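Local coordinates for protein beta-fructofuranosidase (Arabidopsis thaliana, PDB 2OXB) that hydrolyses sucrose and 1-kestose, and less readily neokestose and levan, releasing terminal non-reducing beta-D-fructofuranoside residues as an invertase of the plant cell wall, at residues W16-N21 with F33-P38; L93-D98 with S142-T147; S195-C200 with S233-K238; Y271-A276 with T459-F464. The protein carries 1 engineered substitution. All coordinates share one frame; numbering follows the deposited sequence.

Contact 1 (W16-N21 with F33-P38). With FRU (beta-D-fructofuranose), chain B.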
# COMPACT_ATOMS: atom_id res chain seq x y z
N TRP A 16 4.91 -18.01 -5.74
CA TRP A 16 5.06 -16.96 -4.72
C TRP A 16 5.59 -15.62 -5.21
O TRP A 16 6.39 -15.55 -6.14
CB TRP A 16 5.95 -17.47 -3.54
CG TRP A 16 6.29 -16.42 -2.43
CD1 TRP A 16 7.24 -15.43 -2.49
CD2 TRP A 16 5.58 -16.20 -1.18
NE1 TRP A 16 7.16 -14.62 -1.38
CE2 TRP A 16 6.16 -15.07 -0.56
CE3 TRP A 16 4.53 -16.86 -0.53
CZ2 TRP A 16 5.71 -14.57 0.66
CZ3 TRP A 16 4.08 -16.36 0.69
CH2 TRP A 16 4.67 -15.23 1.27
N MET A 17 5.12 -14.57 -4.55
CA MET A 17 5.51 -13.18 -4.83
C MET A 17 5.60 -12.39 -3.53
O MET A 17 4.80 -12.61 -2.61
CB MET A 17 4.49 -12.50 -5.76
CG MET A 17 4.77 -11.00 -5.89
SD MET A 17 4.07 -10.21 -7.31
CE MET A 17 2.49 -9.65 -6.67
N ASN A 18 6.54 -11.46 -3.45
CA ASN A 18 6.70 -10.69 -2.22
C ASN A 18 6.82 -9.18 -2.44
O ASN A 18 5.99 -8.58 -3.14
CB ASN A 18 7.93 -11.22 -1.46
CG ASN A 18 7.98 -10.76 -0.01
OD1 ASN A 18 8.83 -11.21 0.76
ND2 ASN A 18 7.07 -9.88 0.37
N ASP A 19 7.84 -8.58 -1.84
CA ASP A 19 8.11 -7.15 -1.92
C ASP A 19 8.19 -6.59 -3.35
O ASP A 19 8.54 -7.28 -4.30
CB ASP A 19 9.43 -6.82 -1.22
CG ASP A 19 9.33 -6.84 0.29
OD1 ASP A 19 8.61 -7.70 0.84
OD2 ASP A 19 9.99 -5.99 0.93
N PRO A 20 7.82 -5.30 -3.50
CA PRO A 20 7.84 -4.56 -4.76
C PRO A 20 9.24 -3.95 -4.79
O PRO A 20 9.66 -3.31 -3.82
CB PRO A 20 6.77 -3.48 -4.57
CG PRO A 20 5.94 -3.98 -3.39
CD PRO A 20 6.98 -4.60 -2.51
N ASN A 21 9.97 -4.15 -5.88
CA ASN A 21 11.34 -3.62 -5.96
C ASN A 21 11.60 -2.67 -7.13
O ASN A 21 11.03 -2.83 -8.22
CB ASN A 21 12.33 -4.79 -6.03
CG ASN A 21 12.24 -5.73 -4.82
OD1 ASN A 21 12.60 -6.89 -4.89
ND2 ASN A 21 11.79 -5.19 -3.69
N PHE A 33 9.95 -4.53 -10.55
CA PHE A 33 10.68 -5.74 -10.27
C PHE A 33 9.94 -6.23 -9.04
O PHE A 33 8.89 -5.68 -8.71
CB PHE A 33 12.15 -5.43 -9.97
CG PHE A 33 12.86 -4.67 -11.07
CD1 PHE A 33 13.34 -5.31 -12.20
CD2 PHE A 33 13.05 -3.29 -10.97
CE1 PHE A 33 14.00 -4.60 -13.20
CE2 PHE A 33 13.71 -2.58 -11.98
CZ PHE A 33 14.18 -3.24 -13.09
N TYR A 34 10.47 -7.25 -8.37
CA TYR A 34 9.84 -7.77 -7.16
C TYR A 34 10.41 -9.09 -6.72
O TYR A 34 11.09 -9.79 -7.48
CB TYR A 34 8.32 -7.91 -7.34
CG TYR A 34 7.90 -8.77 -8.51
CD1 TYR A 34 7.88 -8.26 -9.81
CD2 TYR A 34 7.51 -10.08 -8.31
CE1 TYR A 34 7.46 -9.05 -10.88
CE2 TYR A 34 7.09 -10.87 -9.37
CZ TYR A 34 7.07 -10.36 -10.64
OH TYR A 34 6.65 -11.19 -11.66
N GLN A 35 10.13 -9.43 -5.47
CA GLN A 35 10.58 -10.66 -4.88
C GLN A 35 9.69 -11.78 -5.42
O GLN A 35 8.47 -11.78 -5.20
CB GLN A 35 10.47 -10.55 -3.35
CG GLN A 35 11.21 -9.36 -2.75
CD GLN A 35 12.66 -9.66 -2.40
OE1 GLN A 35 12.94 -10.31 -1.41
NE2 GLN A 35 13.58 -9.18 -3.23
N TRP A 36 10.29 -12.73 -6.15
CA TRP A 36 9.54 -13.84 -6.75
C TRP A 36 10.25 -15.21 -6.65
O TRP A 36 11.46 -15.31 -6.82
CB TRP A 36 9.23 -13.50 -8.22
CG TRP A 36 8.64 -14.60 -9.07
CD1 TRP A 36 7.37 -15.11 -8.99
CD2 TRP A 36 9.31 -15.35 -10.09
NE1 TRP A 36 7.22 -16.14 -9.90
CE2 TRP A 36 8.40 -16.30 -10.58
CE3 TRP A 36 10.61 -15.31 -10.63
CZ2 TRP A 36 8.73 -17.20 -11.60
CZ3 TRP A 36 10.94 -16.20 -11.64
CH2 TRP A 36 10.00 -17.14 -12.11
N ASN A 37 9.48 -16.25 -6.37
CA ASN A 37 10.03 -17.59 -6.28
C ASN A 37 9.69 -18.39 -7.52
O ASN A 37 8.54 -18.77 -7.75
CB ASN A 37 9.50 -18.35 -5.07
CG ASN A 37 9.85 -19.82 -5.12
OD1 ASN A 37 10.80 -20.22 -5.80
ND2 ASN A 37 9.10 -20.65 -4.39
N PRO A 38 10.71 -18.67 -8.33
CA PRO A 38 10.59 -19.42 -9.58
C PRO A 38 10.38 -20.91 -9.38
O PRO A 38 10.28 -21.66 -10.35
CB PRO A 38 11.92 -19.14 -10.27
CG PRO A 38 12.86 -19.08 -9.10
CD PRO A 38 12.10 -18.24 -8.11
C1 FRU B . 9.41 -7.91 3.74
C2 FRU B . 10.74 -8.67 3.78
C3 FRU B . 11.93 -7.71 3.58
C4 FRU B . 12.95 -8.55 2.86
C5 FRU B . 12.05 -9.49 2.06
C6 FRU B . 12.53 -10.93 2.03
O1 FRU B . 9.29 -7.02 4.84
O2 FRU B . 11.03 -9.53 4.94
O3 FRU B . 12.47 -7.20 4.80
O4 FRU B . 13.79 -7.77 2.01
O5 FRU B . 10.76 -9.49 2.65
O6 FRU B . 13.70 -10.99 1.23

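Contact 2 (L93-D98 with S142-T147). With FRU (beta-D-fructofuranose), chain B.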
# COMPACT_ATOMS: atom_id res chain seq x y z
N LEU A 93 19.85 -0.28 -5.75
CA LEU A 93 20.48 -0.56 -4.48
C LEU A 93 19.69 -1.71 -3.85
O LEU A 93 18.55 -1.52 -3.41
CB LEU A 93 20.44 0.68 -3.58
CG LEU A 93 21.52 1.75 -3.84
CD1 LEU A 93 21.43 2.24 -5.27
CD2 LEU A 93 21.36 2.91 -2.87
N TYR A 94 20.26 -2.91 -3.85
CA TYR A 94 19.56 -4.05 -3.27
C TYR A 94 20.43 -4.80 -2.26
O TYR A 94 21.67 -4.78 -2.34
CB TYR A 94 19.10 -5.02 -4.37
CG TYR A 94 20.18 -5.95 -4.85
CD1 TYR A 94 20.33 -7.22 -4.30
CD2 TYR A 94 21.07 -5.56 -5.84
CE1 TYR A 94 21.34 -8.07 -4.74
CE2 TYR A 94 22.07 -6.41 -6.28
CZ TYR A 94 22.20 -7.66 -5.73
OH TYR A 94 23.20 -8.49 -6.18
N THR A 95 19.76 -5.45 -1.32
CA THR A 95 20.38 -6.22 -0.25
C THR A 95 20.61 -7.67 -0.66
O THR A 95 19.66 -8.42 -0.88
CB THR A 95 19.49 -6.25 1.03
OG1 THR A 95 19.06 -4.93 1.37
CG2 THR A 95 20.26 -6.85 2.22
N GLY A 96 21.87 -8.07 -0.76
CA GLY A 96 22.18 -9.45 -1.11
C GLY A 96 22.68 -10.18 0.13
O GLY A 96 23.06 -9.56 1.12
N ILE A 97 22.69 -11.51 0.10
CA ILE A 97 23.17 -12.27 1.23
C ILE A 97 24.44 -12.98 0.78
O ILE A 97 24.39 -13.84 -0.11
CB ILE A 97 22.13 -13.33 1.68
CG1 ILE A 97 20.71 -12.78 1.53
CG2 ILE A 97 22.39 -13.73 3.14
CD1 ILE A 97 20.45 -11.50 2.32
N ASP A 98 25.58 -12.62 1.37
CA ASP A 98 26.86 -13.23 1.00
C ASP A 98 27.03 -14.66 1.55
O ASP A 98 26.20 -15.14 2.33
CB ASP A 98 28.02 -12.34 1.46
CG ASP A 98 28.00 -12.04 2.95
OD1 ASP A 98 27.62 -12.92 3.74
OD2 ASP A 98 28.38 -10.91 3.31
N SER A 142 20.11 -8.06 10.25
CA SER A 142 19.11 -7.00 10.32
C SER A 142 19.65 -5.70 9.75
O SER A 142 19.69 -4.68 10.45
CB SER A 142 18.65 -6.81 11.77
OG SER A 142 17.31 -7.27 11.92
N PHE A 143 20.05 -5.73 8.48
CA PHE A 143 20.60 -4.57 7.76
C PHE A 143 20.25 -4.66 6.27
O PHE A 143 21.12 -4.88 5.42
CB PHE A 143 22.12 -4.53 7.93
CG PHE A 143 22.79 -3.39 7.21
CD1 PHE A 143 22.40 -2.08 7.43
CD2 PHE A 143 23.85 -3.63 6.35
CE1 PHE A 143 23.05 -1.01 6.81
CE2 PHE A 143 24.52 -2.57 5.72
CZ PHE A 143 24.11 -1.26 5.95
N ARG A 144 18.97 -4.48 5.96
CA ARG A 144 18.53 -4.58 4.58
C ARG A 144 17.47 -3.54 4.20
O ARG A 144 17.07 -2.70 5.01
CB ARG A 144 17.97 -5.99 4.32
CG ARG A 144 16.45 -6.14 4.42
CD ARG A 144 15.92 -6.30 5.84
NE ARG A 144 16.19 -7.63 6.39
CZ ARG A 144 15.82 -8.01 7.61
NH1 ARG A 144 15.17 -7.17 8.39
NH2 ARG A 144 16.11 -9.23 8.04
N ASP A 145 17.05 -3.62 2.94
CA ASP A 145 16.03 -2.76 2.38
C ASP A 145 16.41 -1.30 2.21
O ASP A 145 15.81 -0.42 2.81
CB ASP A 145 14.77 -2.87 3.22
CG ASP A 145 14.30 -4.29 3.32
OD1 ASP A 145 14.72 -5.09 2.47
OD2 ASP A 145 13.52 -4.60 4.24
N PRO A 146 17.42 -1.04 1.37
CA PRO A 146 17.87 0.32 1.11
C PRO A 146 16.87 1.07 0.24
O PRO A 146 16.33 0.54 -0.73
CB PRO A 146 19.21 0.12 0.40
CG PRO A 146 18.99 -1.16 -0.35
CD PRO A 146 18.26 -2.03 0.67
N THR A 147 16.64 2.31 0.63
CA THR A 147 15.72 3.20 -0.06
C THR A 147 16.37 3.83 -1.28
O THR A 147 17.53 3.56 -1.61
CB THR A 147 15.33 4.37 0.84
OG1 THR A 147 16.47 5.23 1.00
CG2 THR A 147 14.89 3.89 2.18
C1 FRU B . 9.41 -7.91 3.74
C2 FRU B . 10.74 -8.67 3.78
C3 FRU B . 11.93 -7.71 3.58
C4 FRU B . 12.95 -8.55 2.86
C5 FRU B . 12.05 -9.49 2.06
C6 FRU B . 12.53 -10.93 2.03
O1 FRU B . 9.29 -7.02 4.84
O2 FRU B . 11.03 -9.53 4.94
O3 FRU B . 12.47 -7.20 4.80
O4 FRU B . 13.79 -7.77 2.01
O5 FRU B . 10.76 -9.49 2.65
O6 FRU B . 13.70 -10.99 1.23

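Contact 3 (S195-C200 with S233-K238). Engineered in segment 195-200: Gln199 (natural residue Glu). With GLC (alpha-D-glucopyranose), chain C; NAG (2-acetamido-2-deoxy-beta-D-glucopyranose), chain D; FRU (beta-D-fructofuranose), chain B.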
# COMPACT_ATOMS: atom_id res chain seq x y z
N SER A 195 9.15 -0.52 19.09
CA SER A 195 8.93 -1.18 17.81
C SER A 195 10.17 -1.97 17.40
O SER A 195 11.30 -1.48 17.51
CB SER A 195 8.62 -0.15 16.73
OG SER A 195 9.71 0.74 16.57
N GLY A 196 9.97 -3.18 16.92
CA GLY A 196 11.11 -3.99 16.53
C GLY A 196 11.86 -3.41 15.34
O GLY A 196 11.99 -2.19 15.19
N MET A 197 12.35 -4.32 14.52
CA MET A 197 13.09 -4.01 13.31
C MET A 197 12.32 -3.04 12.42
O MET A 197 11.09 -2.99 12.46
CB MET A 197 13.34 -5.30 12.52
CG MET A 197 13.92 -5.13 11.14
SD MET A 197 15.68 -4.90 11.15
CE MET A 197 16.06 -4.77 9.42
N TRP A 198 13.05 -2.27 11.63
CA TRP A 198 12.45 -1.33 10.70
C TRP A 198 12.72 -1.86 9.31
O TRP A 198 13.89 -1.99 8.92
CB TRP A 198 13.08 0.04 10.83
CG TRP A 198 12.42 0.94 11.81
CD1 TRP A 198 11.71 0.58 12.92
CD2 TRP A 198 12.52 2.37 11.84
NE1 TRP A 198 11.36 1.70 13.64
CE2 TRP A 198 11.85 2.81 13.00
CE3 TRP A 198 13.11 3.31 11.00
CZ2 TRP A 198 11.75 4.16 13.34
CZ3 TRP A 198 13.03 4.66 11.35
CH2 TRP A 198 12.35 5.07 12.51
N GLN A 199 11.67 -2.16 8.56
CA GLN A 199 11.83 -2.68 7.20
C GLN A 199 11.34 -1.75 6.13
O GLN A 199 10.68 -0.76 6.40
CB GLN A 199 11.13 -4.03 7.04
CG GLN A 199 11.96 -5.18 7.55
CD GLN A 199 11.10 -6.22 8.21
OE1 GLN A 199 10.29 -6.87 7.54
NE2 GLN A 199 11.25 -6.37 9.53
N CYS A 200 11.66 -2.10 4.89
CA CYS A 200 11.26 -1.32 3.72
C CYS A 200 11.04 0.15 4.04
O CYS A 200 9.91 0.65 3.99
CB CYS A 200 9.98 -1.89 3.09
SG CYS A 200 10.25 -3.42 2.19
N SER A 233 8.21 -0.31 6.96
CA SER A 233 7.41 -1.49 7.20
C SER A 233 7.89 -2.13 8.49
O SER A 233 9.06 -2.46 8.63
CB SER A 233 7.51 -2.46 6.03
OG SER A 233 6.68 -2.04 4.95
N LEU A 234 6.97 -2.29 9.44
CA LEU A 234 7.32 -2.87 10.73
C LEU A 234 7.37 -4.39 10.65
O LEU A 234 6.74 -5.01 9.81
CB LEU A 234 6.31 -2.41 11.79
CG LEU A 234 6.86 -1.83 13.11
CD1 LEU A 234 7.84 -0.70 12.84
CD2 LEU A 234 5.70 -1.33 13.95
N ASP A 235 8.13 -4.99 11.55
CA ASP A 235 8.29 -6.42 11.55
C ASP A 235 7.24 -7.20 12.32
O ASP A 235 6.43 -7.93 11.74
CB ASP A 235 9.67 -6.78 12.10
CG ASP A 235 10.00 -6.02 13.39
OD1 ASP A 235 10.99 -6.42 14.06
OD2 ASP A 235 9.30 -5.04 13.72
N ASP A 236 7.25 -7.03 13.64
CA ASP A 236 6.33 -7.76 14.51
C ASP A 236 4.85 -7.38 14.44
O ASP A 236 4.03 -7.98 15.14
CB ASP A 236 6.86 -7.69 15.95
CG ASP A 236 7.70 -6.44 16.21
OD1 ASP A 236 7.11 -5.35 16.39
OD2 ASP A 236 8.95 -6.55 16.23
N THR A 237 4.50 -6.41 13.59
CA THR A 237 3.11 -6.01 13.45
C THR A 237 2.63 -6.28 12.03
O THR A 237 1.43 -6.42 11.79
CB THR A 237 2.88 -4.51 13.75
OG1 THR A 237 3.17 -3.74 12.58
CG2 THR A 237 3.76 -4.07 14.90
N LYS A 238 3.55 -6.35 11.08
CA LYS A 238 3.13 -6.62 9.71
C LYS A 238 2.20 -5.53 9.16
O LYS A 238 1.18 -5.83 8.54
CB LYS A 238 2.42 -7.97 9.67
CG LYS A 238 3.35 -9.14 9.57
CD LYS A 238 3.69 -9.41 8.12
CE LYS A 238 4.83 -10.42 7.99
NZ LYS A 238 6.07 -9.90 8.64
C1 GLC C . 10.07 -9.63 6.06
C2 GLC C . 10.84 -9.94 7.36
C3 GLC C . 11.39 -11.37 7.39
C4 GLC C . 10.19 -12.31 7.23
C5 GLC C . 9.47 -12.02 5.90
C6 GLC C . 8.24 -12.91 5.66
O2 GLC C . 11.89 -8.99 7.52
O3 GLC C . 12.07 -11.63 8.62
O4 GLC C . 10.67 -13.66 7.26
O5 GLC C . 9.01 -10.65 5.85
O6 GLC C . 7.34 -12.81 6.78
C1 NAG D . 0.39 -12.50 6.29
C2 NAG D . -0.50 -11.92 7.40
C3 NAG D . -1.17 -13.01 8.26
C4 NAG D . -1.72 -14.18 7.43
C5 NAG D . -0.61 -14.64 6.50
C6 NAG D . -0.89 -15.87 5.64
C7 NAG D . 0.65 -11.48 9.48
C8 NAG D . 1.99 -12.19 9.64
N2 NAG D . 0.30 -11.07 8.26
O3 NAG D . -2.21 -12.45 9.04
O4 NAG D . -2.10 -15.23 8.31
O5 NAG D . -0.27 -13.57 5.61
O6 NAG D . 0.28 -16.26 4.93
O7 NAG D . -0.07 -11.32 10.47
C1 FRU B . 9.41 -7.91 3.74
C2 FRU B . 10.74 -8.67 3.78
C3 FRU B . 11.93 -7.71 3.58
C4 FRU B . 12.95 -8.55 2.86
C5 FRU B . 12.05 -9.49 2.06
C6 FRU B . 12.53 -10.93 2.03
O1 FRU B . 9.29 -7.02 4.84
O2 FRU B . 11.03 -9.53 4.94
O3 FRU B . 12.47 -7.20 4.80
O4 FRU B . 13.79 -7.77 2.01
O5 FRU B . 10.76 -9.49 2.65
O6 FRU B . 13.70 -10.99 1.23

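Contact 4 (Y271-A276 with T459-F464). With FRU (beta-D-fructofuranose), chain B.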
# COMPACT_ATOMS: atom_id res chain seq x y z
N TYR A 271 -5.14 0.36 6.37
CA TYR A 271 -5.54 -0.25 7.63
C TYR A 271 -6.11 -1.64 7.49
O TYR A 271 -7.10 -1.99 8.13
CB TYR A 271 -6.53 0.66 8.35
CG TYR A 271 -5.91 1.98 8.76
CD1 TYR A 271 -5.46 2.18 10.07
CD2 TYR A 271 -5.71 2.99 7.83
CE1 TYR A 271 -4.84 3.37 10.45
CE2 TYR A 271 -5.09 4.18 8.18
CZ TYR A 271 -4.66 4.36 9.50
OH TYR A 271 -4.07 5.55 9.84
N GLY A 272 -5.45 -2.44 6.65
CA GLY A 272 -5.87 -3.81 6.37
C GLY A 272 -4.68 -4.64 5.93
O GLY A 272 -3.61 -4.50 6.50
N LYS A 273 -4.83 -5.48 4.91
CA LYS A 273 -3.70 -6.30 4.49
C LYS A 273 -2.75 -5.56 3.55
O LYS A 273 -2.87 -5.65 2.33
CB LYS A 273 -4.20 -7.58 3.80
CG LYS A 273 -3.16 -8.70 3.75
CD LYS A 273 -2.92 -9.31 5.13
CE LYS A 273 -3.90 -10.44 5.44
NZ LYS A 273 -3.74 -11.65 4.54
N TYR A 274 -1.79 -4.85 4.13
CA TYR A 274 -0.84 -4.11 3.32
C TYR A 274 0.58 -4.34 3.81
O TYR A 274 0.79 -4.52 5.01
CB TYR A 274 -1.15 -2.63 3.41
CG TYR A 274 -0.96 -1.87 2.13
CD1 TYR A 274 -1.59 -2.28 0.96
CD2 TYR A 274 -0.21 -0.69 2.09
CE1 TYR A 274 -1.50 -1.56 -0.21
CE2 TYR A 274 -0.11 0.06 0.91
CZ TYR A 274 -0.77 -0.39 -0.24
OH TYR A 274 -0.74 0.33 -1.41
N TYR A 275 1.56 -4.34 2.91
CA TYR A 275 2.94 -4.51 3.35
C TYR A 275 4.01 -4.29 2.30
O TYR A 275 3.76 -4.34 1.11
CB TYR A 275 3.11 -5.90 3.96
CG TYR A 275 4.27 -5.99 4.92
CD1 TYR A 275 4.36 -5.12 6.03
CD2 TYR A 275 5.25 -6.98 4.76
CE1 TYR A 275 5.40 -5.25 6.96
CE2 TYR A 275 6.28 -7.12 5.68
CZ TYR A 275 6.35 -6.26 6.78
OH TYR A 275 7.35 -6.44 7.70
N ALA A 276 5.23 -4.05 2.78
CA ALA A 276 6.38 -3.83 1.92
C ALA A 276 6.18 -2.66 0.97
O ALA A 276 6.92 -2.53 -0.02
CB ALA A 276 6.68 -5.10 1.15
N THR A 459 -10.01 -11.95 9.76
CA THR A 459 -9.85 -10.78 10.62
C THR A 459 -10.35 -9.51 9.95
O THR A 459 -9.96 -9.17 8.83
CB THR A 459 -8.36 -10.56 11.07
OG1 THR A 459 -7.72 -9.61 10.22
CG2 THR A 459 -7.59 -11.88 11.03
N THR A 460 -11.24 -8.82 10.66
CA THR A 460 -11.83 -7.58 10.21
C THR A 460 -10.89 -6.40 10.51
O THR A 460 -10.26 -6.35 11.57
CB THR A 460 -13.18 -7.34 10.91
OG1 THR A 460 -14.09 -8.37 10.53
CG2 THR A 460 -13.74 -5.98 10.55
N TYR A 461 -10.83 -5.46 9.57
CA TYR A 461 -9.97 -4.28 9.69
C TYR A 461 -10.80 -3.04 9.95
O TYR A 461 -11.92 -2.93 9.45
CB TYR A 461 -9.19 -4.09 8.39
CG TYR A 461 -8.51 -5.33 7.86
CD1 TYR A 461 -7.38 -5.85 8.48
CD2 TYR A 461 -9.00 -5.99 6.74
CE1 TYR A 461 -6.75 -6.99 7.99
CE2 TYR A 461 -8.38 -7.13 6.23
CZ TYR A 461 -7.25 -7.63 6.86
OH TYR A 461 -6.63 -8.74 6.35
N GLY A 462 -10.26 -2.10 10.72
CA GLY A 462 -10.98 -0.87 11.02
C GLY A 462 -10.20 0.41 10.75
O GLY A 462 -8.96 0.39 10.69
N ALA A 463 -10.92 1.52 10.57
CA ALA A 463 -10.32 2.85 10.32
C ALA A 463 -11.27 4.05 10.54
O ALA A 463 -12.49 3.92 10.53
CB ALA A 463 -9.73 2.90 8.92
N PHE A 464 -10.67 5.21 10.79
CA PHE A 464 -11.39 6.46 11.00
C PHE A 464 -11.21 7.30 9.74
O PHE A 464 -10.18 7.21 9.07
CB PHE A 464 -10.81 7.21 12.22
CG PHE A 464 -11.08 6.54 13.53
CD1 PHE A 464 -10.07 6.46 14.51
CD2 PHE A 464 -12.33 5.97 13.81
CE1 PHE A 464 -10.32 5.83 15.74
CE2 PHE A 464 -12.58 5.34 15.03
CZ PHE A 464 -11.57 5.26 16.00
C1 FRU B . 9.41 -7.91 3.74
C2 FRU B . 10.74 -8.67 3.78
C3 FRU B . 11.93 -7.71 3.58
C4 FRU B . 12.95 -8.55 2.86
C5 FRU B . 12.05 -9.49 2.06
C6 FRU B . 12.53 -10.93 2.03
O1 FRU B . 9.29 -7.02 4.84
O2 FRU B . 11.03 -9.53 4.94
O3 FRU B . 12.47 -7.20 4.80
O4 FRU B . 13.79 -7.77 2.01
O5 FRU B . 10.76 -9.49 2.65
O6 FRU B . 13.70 -10.99 1.23

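Contact 1 (W16-N21 with F33-P38)
Gln35 lies across the antiparallel hairpin from Asn18, Asp19 and Asn21, and its amide serves sugar and protein at once. OE1 of Gln35 takes a hydrogen bond from O6 of the fructosyl unit of sucrose at 2.8 Å, while Gln35 NE2 donates to Asn21 OD1 at 3.0 Å. That donor sits on a lone pair in the carbonyl plane of Asn21, although the two amide planes are 66° apart. Cys77 O is a further acceptor for NE2, which probably fixes the rotation of the amide. The chain bends at chi2 (-89°), and CG of Gln35 rests 3.5 Å from CB of Asp19. Asn18 OD1 comes within 3.2 Å of the fructose ring oxygen O5. Asp19, the active-site carboxylate, faces fructose C1 and is held at OD2 by Ser79.

Behind this first shell is the backbone: Gln35 N donates to Asp19 O at 2.9 Å, and Asn18 N to Gln35 O. The pairing shifts by one residue between Met17-Trp36 and Pro20-Tyr34, a beta bulge within the WMNDPN sequence, consistent with consecutive Asn18 and Asp19 both reaching the sugar. On the face that carries Met17 and Tyr34, Met17 SD makes a Met-aromatic contact, oblique and 4.2 Å from the Tyr34 ring centroid.

Strand 47-53 flanks the hairpin beside 29-36, with Ala49 touching Tyr34 and Trp36 and His50 stacked on Phe33; strand 308-309 adjoins 15-26.

Contact 2 (L93-D98 with S142-T147)
Arg144, whose CB lies against Thr95, carries the flat guanidinium of this contact: Ser142 CA stands 4.2 Å above one face, offset toward the rim, and fructose O3 approaches obliquely. Arg144, Asp145 and Pro146 form the RDP motif of family 32 glycosidases, here set against strand 93-97 of a propeller blade. The second flat group, the Asp145 carboxylate, splits its oxygens between two sugar hydroxyls: fructose O4 donates to OD1 of Asp145 at 2.9 Å, and O3 donates to its OD2. This two-point grip is consistent with recognition of the vicinal O3 and O4 hydroxyls; Cys200 N is a further partner of OD2.

The backbone of Asp145 is tied to the strand: its N donates to Thr95 OG1 at 2.9 Å (147° at the hydrogen). Thr95 has OG1 beside its backbone N (chi1 -49°), which leaves CG2 to pack on CB of Arg144. Gln105 is a second partner of the same hydroxyl. Replacing Thr95 by a valine would probably leave the buried amide of Asp145 without its acceptor and let the RDP loop shift relative to the strand. Pro146 CD lies 3.1 Å from Thr95 OG1, and Pro146 CG is 4.0 Å from Leu93 CB.

Contact 3 (S195-C200 with S233-K238)
Ser195 opens the contact with CB 4.0 Å from CD1 of Leu234, just before strand 198-199, which pairs antiparallel with 226-234 in a blade of the family 32 propeller. Next in line, Gly196 CA lies 3.4 Å from Asp236 OD2. Met197 then offers its N to Asp235 OD1 in a weak hydrogen bond; Asp235, a substrate-binding residue, is turned that way by its chi1 of 47°. Trp198 points to the face of the sheet that carries Leu234, Gln199 and Ser233 to the other: Trp198 CD1 is 4.1 Å from Leu234 CD1, and the indole NE1 makes a weak in-plane bond to Ser195 OG.

Gln199 is engineered, replacing the natural glutamate. It forms a reciprocal pair of backbone bonds with the one residue Ser233, Gln199 N to Ser233 O and Ser233 N to Gln199 O. Its OE1 collects O2 of the glucosyl unit at 2.7 Å and fructose O1 at 2.9 Å, next to the linkage between the two sugars, with Tyr275 OH as a third partner. The Gln199 amide plane is 85° from the Asp235 carboxylate. The chain turns a corner at Cys200, whose CB lies 3.8 Å from Ser233 OG, a hydroxyl bonded to Lys231 NZ.

Contact 4 (Y271-A276 with T459-F464)
Tyr461 lays one face of its ring over the backbone at Gly272, joining the catalytic beta-propeller to the C-terminal beta-sandwich of the family 32 enzymes. The evidence for a CH-pi contact is direct: Gly272 CA is 3.5 Å from the Tyr461 ring centroid and only 20° off the ring normal. Lys273 N lies above the same face toward the rim, whereas Thr459 O covers the opposite face, 3.6 Å above the plane and over its centre. The ring is therefore held between two pieces of backbone. CG of Tyr461 is placed beside its own N (chi1 -48°), which swings the ring away from the sandwich strand and against the loop at Gly272.

Tyr271 is set differently, along the strand beyond Tyr461. Its CB lies 3.4 Å from Gly462 O, and Ala463 CB meets its ring obliquely, 3.9 Å from CG of Tyr271; the phenol OH is bonded to Arg268 N. Strand 493-498 bonds the backbones of Tyr271 and Lys273 through Cys494 and Thr496, and Ile495 of the same strand touches Tyr461 and Ala463. Exchanging Tyr461 for an alanine would take away the ring between Gly272 CA and Thr459 O and the hydroxyl beside Lys273, and would probably leave a gap at the domain interface. The lysine chain, from the centre of an inverse gamma turn, bends at chi2, chi3 and chi4 and carries NZ to Ser297, while Lys273 CE lies 3.3 Å from Tyr461 OH.

Contacts 1, 2 and 3 gather round one sucrose molecule, each supplying side chains from a different part of the propeller, while contact 4 reaches it through Tyr275, whose CE2 is 3.1 Å from fructose O1. Contacts 2 and 3 join by a probable hydrogen bond, Asp145 OD2 to Cys200 N at 3.2 Å. At the active site contact 1 meets contact 3, Asp19 OD2 packing 2.9 Å from Cys200 SG. Contacts 3 and 4 share Tyr275 OH, probably hydrogen-bonded to Leu234 O at 2.6 Å. Contact 1 packs on contact 4, with Pro20 CD 3.2 Å from Ala276 O. Segment 271-276 spans from the sugar, at Tyr275, to the domain interface, where Tyr271 and Gly272 meet Tyr461.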